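Local atomic coordinates of Pyrsv_gp04 (Pyrobaculum spherical virus, PDB entry 2VXZ), a protein that is of unknown function but probably acts as a viral transcriptional regulator with a helix-turn-helix-related domain. Residues L75-L86 against D107-I117. Sequence-based numbering, arbitrary orientation.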
# COMPACT_ATOMS: atom_id res chain seq x y z
N LEU A 75 -3.17 -8.83 2.19
CA LEU A 75 -2.94 -7.39 2.37
C LEU A 75 -4.19 -6.58 2.05
O LEU A 75 -4.62 -5.72 2.83
CB LEU A 75 -1.78 -6.91 1.50
CG LEU A 75 -1.36 -5.45 1.68
CD1 LEU A 75 -0.34 -5.32 2.80
CD2 LEU A 75 -0.83 -4.88 0.38
N VAL A 76 -4.79 -6.87 0.90
CA VAL A 76 -6.03 -6.18 0.48
C VAL A 76 -7.15 -6.37 1.51
O VAL A 76 -7.80 -5.40 1.91
CB VAL A 76 -6.49 -6.68 -0.90
CG1 VAL A 76 -7.88 -6.16 -1.21
CG2 VAL A 76 -5.49 -6.26 -1.96
N ASP A 77 -7.34 -7.60 1.97
CA ASP A 77 -8.34 -7.90 3.00
C ASP A 77 -8.08 -7.05 4.24
O ASP A 77 -9.00 -6.47 4.81
CB ASP A 77 -8.36 -9.38 3.35
CG ASP A 77 -8.95 -10.26 2.24
OD1 ASP A 77 -9.73 -9.76 1.40
OD2 ASP A 77 -8.64 -11.47 2.23
N GLY A 78 -6.81 -6.95 4.64
CA GLY A 78 -6.42 -6.14 5.79
C GLY A 78 -6.67 -4.66 5.60
O GLY A 78 -7.20 -4.00 6.49
N MSE A 79 -6.28 -4.14 4.43
CA MSE A 79 -6.49 -2.72 4.14
C MSE A 79 -7.97 -2.40 4.12
O MSE A 79 -8.40 -1.35 4.63
CB MSE A 79 -5.85 -2.34 2.81
CG MSE A 79 -4.35 -2.41 2.84
SE MSE A 79 -3.59 -1.60 1.25
CE MSE A 79 -4.20 -2.86 -0.07
N ILE A 80 -8.75 -3.30 3.55
CA ILE A 80 -10.20 -3.10 3.48
C ILE A 80 -10.84 -3.10 4.86
O ILE A 80 -11.64 -2.23 5.16
CB ILE A 80 -10.86 -4.14 2.55
CG1 ILE A 80 -10.40 -3.90 1.10
CG2 ILE A 80 -12.37 -4.00 2.59
CD1 ILE A 80 -10.93 -4.90 0.12
N ARG A 81 -10.47 -4.05 5.71
CA ARG A 81 -10.99 -4.10 7.07
C ARG A 81 -10.67 -2.84 7.86
O ARG A 81 -11.51 -2.35 8.62
CB ARG A 81 -10.47 -5.33 7.82
CG ARG A 81 -11.02 -6.65 7.30
CD ARG A 81 -10.73 -7.80 8.25
NE ARG A 81 -9.30 -7.97 8.49
CZ ARG A 81 -8.48 -8.74 7.77
NH1 ARG A 81 -8.92 -9.46 6.74
NH2 ARG A 81 -7.20 -8.79 8.10
N GLU A 82 -9.46 -2.31 7.68
CA GLU A 82 -9.05 -1.09 8.36
C GLU A 82 -9.86 0.10 7.88
O GLU A 82 -10.35 0.86 8.70
CB GLU A 82 -7.56 -0.80 8.20
CG GLU A 82 -6.68 -1.75 8.99
CD GLU A 82 -6.77 -1.53 10.49
OE1 GLU A 82 -6.37 -0.45 10.95
OE2 GLU A 82 -7.25 -2.43 11.20
N VAL A 83 -10.01 0.27 6.56
CA VAL A 83 -10.85 1.36 6.04
C VAL A 83 -12.28 1.23 6.59
O VAL A 83 -12.86 2.21 7.07
CB VAL A 83 -10.87 1.41 4.49
CG1 VAL A 83 -11.89 2.46 3.99
CG2 VAL A 83 -9.47 1.69 3.95
N GLU A 84 -12.84 0.03 6.54
CA GLU A 84 -14.23 -0.15 6.97
C GLU A 84 -14.39 0.05 8.46
O GLU A 84 -15.43 0.56 8.90
CB GLU A 84 -14.75 -1.52 6.53
CG GLU A 84 -14.82 -1.64 5.02
CD GLU A 84 -15.78 -2.68 4.57
OE1 GLU A 84 -15.45 -3.87 4.72
OE2 GLU A 84 -16.87 -2.29 4.10
N ARG A 85 -13.37 -0.30 9.25
CA ARG A 85 -13.40 -0.01 10.69
C ARG A 85 -13.43 1.50 10.96
O ARG A 85 -14.21 1.98 11.80
CB ARG A 85 -12.21 -0.65 11.42
CG ARG A 85 -12.23 -0.38 12.92
CD ARG A 85 -11.11 -1.07 13.64
NE ARG A 85 -9.82 -0.61 13.16
CZ ARG A 85 -9.22 0.52 13.52
NH1 ARG A 85 -9.76 1.35 14.40
NH2 ARG A 85 -8.04 0.81 13.00
N LEU A 86 -12.58 2.23 10.25
CA LEU A 86 -12.54 3.69 10.41
C LEU A 86 -13.85 4.34 9.95
O LEU A 86 -14.32 5.31 10.55
CB LEU A 86 -11.35 4.28 9.66
CG LEU A 86 -9.96 3.86 10.12
CD1 LEU A 86 -8.88 4.38 9.14
CD2 LEU A 86 -9.69 4.31 11.55
N ASP A 107 -5.26 7.43 13.86
CA ASP A 107 -5.58 6.20 14.55
C ASP A 107 -4.33 5.33 14.66
O ASP A 107 -3.79 4.89 13.65
CB ASP A 107 -6.68 5.44 13.81
CG ASP A 107 -7.03 4.13 14.49
OD1 ASP A 107 -7.78 4.15 15.47
OD2 ASP A 107 -6.54 3.08 14.06
N PRO A 108 -3.84 5.10 15.89
CA PRO A 108 -2.59 4.36 16.04
C PRO A 108 -2.53 3.01 15.32
O PRO A 108 -1.51 2.70 14.71
CB PRO A 108 -2.48 4.17 17.54
CG PRO A 108 -3.17 5.39 18.10
CD PRO A 108 -4.33 5.57 17.21
N GLN A 109 -3.61 2.23 15.40
CA GLN A 109 -3.62 0.89 14.79
C GLN A 109 -3.53 1.01 13.27
O GLN A 109 -2.67 0.37 12.64
CB GLN A 109 -4.86 0.09 15.20
CG GLN A 109 -5.01 -1.22 14.41
CD GLN A 109 -6.15 -2.07 14.89
OE1 GLN A 109 -6.24 -2.40 16.08
NE2 GLN A 109 -7.02 -2.47 13.96
N ALA A 110 -4.40 1.84 12.69
CA ALA A 110 -4.38 2.06 11.23
C ALA A 110 -3.05 2.63 10.77
O ALA A 110 -2.50 2.20 9.76
CB ALA A 110 -5.55 2.98 10.79
N ARG A 111 -2.51 3.59 11.52
CA ARG A 111 -1.24 4.19 11.14
C ARG A 111 -0.11 3.17 11.11
O ARG A 111 0.68 3.14 10.17
CB ARG A 111 -0.87 5.35 12.08
CG ARG A 111 0.28 6.20 11.55
CD ARG A 111 0.77 7.23 12.54
NE ARG A 111 2.00 7.84 12.02
CZ ARG A 111 2.22 9.14 11.82
NH1 ARG A 111 1.32 10.07 12.15
NH2 ARG A 111 3.38 9.52 11.30
N LYS A 112 -0.02 2.36 12.16
CA LYS A 112 0.98 1.28 12.24
C LYS A 112 0.84 0.32 11.07
O LYS A 112 1.84 -0.05 10.45
CB LYS A 112 0.85 0.52 13.56
CG LYS A 112 1.88 -0.60 13.73
CD LYS A 112 1.71 -1.32 15.05
CE LYS A 112 2.40 -2.69 15.05
NZ LYS A 112 3.88 -2.57 15.06
N PHE A 113 -0.38 -0.09 10.78
CA PHE A 113 -0.63 -1.03 9.68
C PHE A 113 -0.22 -0.45 8.33
O PHE A 113 0.58 -1.04 7.61
CB PHE A 113 -2.10 -1.43 9.66
CG PHE A 113 -2.45 -2.36 8.53
CD1 PHE A 113 -1.99 -3.66 8.53
CD2 PHE A 113 -3.24 -1.93 7.48
CE1 PHE A 113 -2.32 -4.53 7.49
CE2 PHE A 113 -3.57 -2.80 6.44
CZ PHE A 113 -3.10 -4.08 6.44
N PHE A 114 -0.76 0.71 8.00
CA PHE A 114 -0.46 1.30 6.69
C PHE A 114 1.02 1.70 6.55
O PHE A 114 1.58 1.57 5.47
CB PHE A 114 -1.41 2.46 6.36
CG PHE A 114 -2.75 2.02 5.84
CD1 PHE A 114 -3.83 1.88 6.70
CD2 PHE A 114 -2.93 1.70 4.51
CE1 PHE A 114 -5.06 1.45 6.23
CE2 PHE A 114 -4.16 1.28 4.03
CZ PHE A 114 -5.23 1.15 4.89
N SER A 115 1.66 2.17 7.62
CA SER A 115 3.07 2.59 7.50
C SER A 115 4.01 1.40 7.30
O SER A 115 5.14 1.58 6.84
CB SER A 115 3.50 3.41 8.70
OG SER A 115 3.54 2.61 9.84
N SER A 116 3.53 0.20 7.60
CA SER A 116 4.30 -1.02 7.30
C SER A 116 4.14 -1.49 5.84
O SER A 116 4.77 -2.48 5.44
CB SER A 116 3.93 -2.15 8.28
OG SER A 116 2.61 -2.62 8.07
N ILE A 117 3.32 -0.78 5.06
CA ILE A 117 3.09 -1.08 3.64
C ILE A 117 3.71 -0.01 2.72
O ILE A 117 4.28 -0.32 1.68
CB ILE A 117 1.57 -1.13 3.31
CG1 ILE A 117 0.84 -2.15 4.20
CG2 ILE A 117 1.33 -1.45 1.81
CD1 ILE A 117 -0.70 -2.06 4.13
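Glu82 and Phe113 interlock as knobs into holes where helix 69-89 packs nearly antiparallel against helix 108-115, within the family's transcriptional regulator region. Over these segments the axes run 155° apart and 10.6 Å from each other at closest approach. Glu82 sits among Gln109, Ala110, Phe113 and Phe114; Phe113 in turn enters the hole formed by Leu75, Gly78, Met79 and Glu82. Phe113 CG lies anti to its own backbone nitrogen (chi1 179°), a torsion that carries the ring across to the facing helix, where Phe113 CZ reaches 3.7 Å from Gly78 C. Gly78, with no side chain, presents bare backbone to the ring. Met79, a selenomethionine, crosses both phenylalanines at about a right angle: its CG lies 3.7 Å from Phe113 CE2, and SE makes an oblique Met-aromatic contact with Phe114. At the apolar end the Leu75 and Ile117 side chains slide past each other in opposite directions, with Leu75 CD1 3.5 Å from Ile117 CD1; both residues also touch Leu64 of strand 62-66, tying the helix pair to the three-stranded sheet. Helix 125-139 adds Phe130 against Met79.

Toward the N-terminus of helix 108-115 the contact turns polar. Gln109 NE2 donates to the syn lone pair of Glu82 OE2 at 2.8 Å, while Gln109 CD lies over one face of the Arg85 guanidinium. Arg85 NH2 links two carboxylates, forming salt bridges to Glu82 OE1 within its own helix and to Asp107 across the contact; its charge probably eases the repulsion between them. Asp107 is the N-cap, and its OD2 takes two bonds: Arg85 NH2 arrives from above the carboxylate plane at 2.9 Å, and Ala110 N meets the anti lone pair at 2.8 Å.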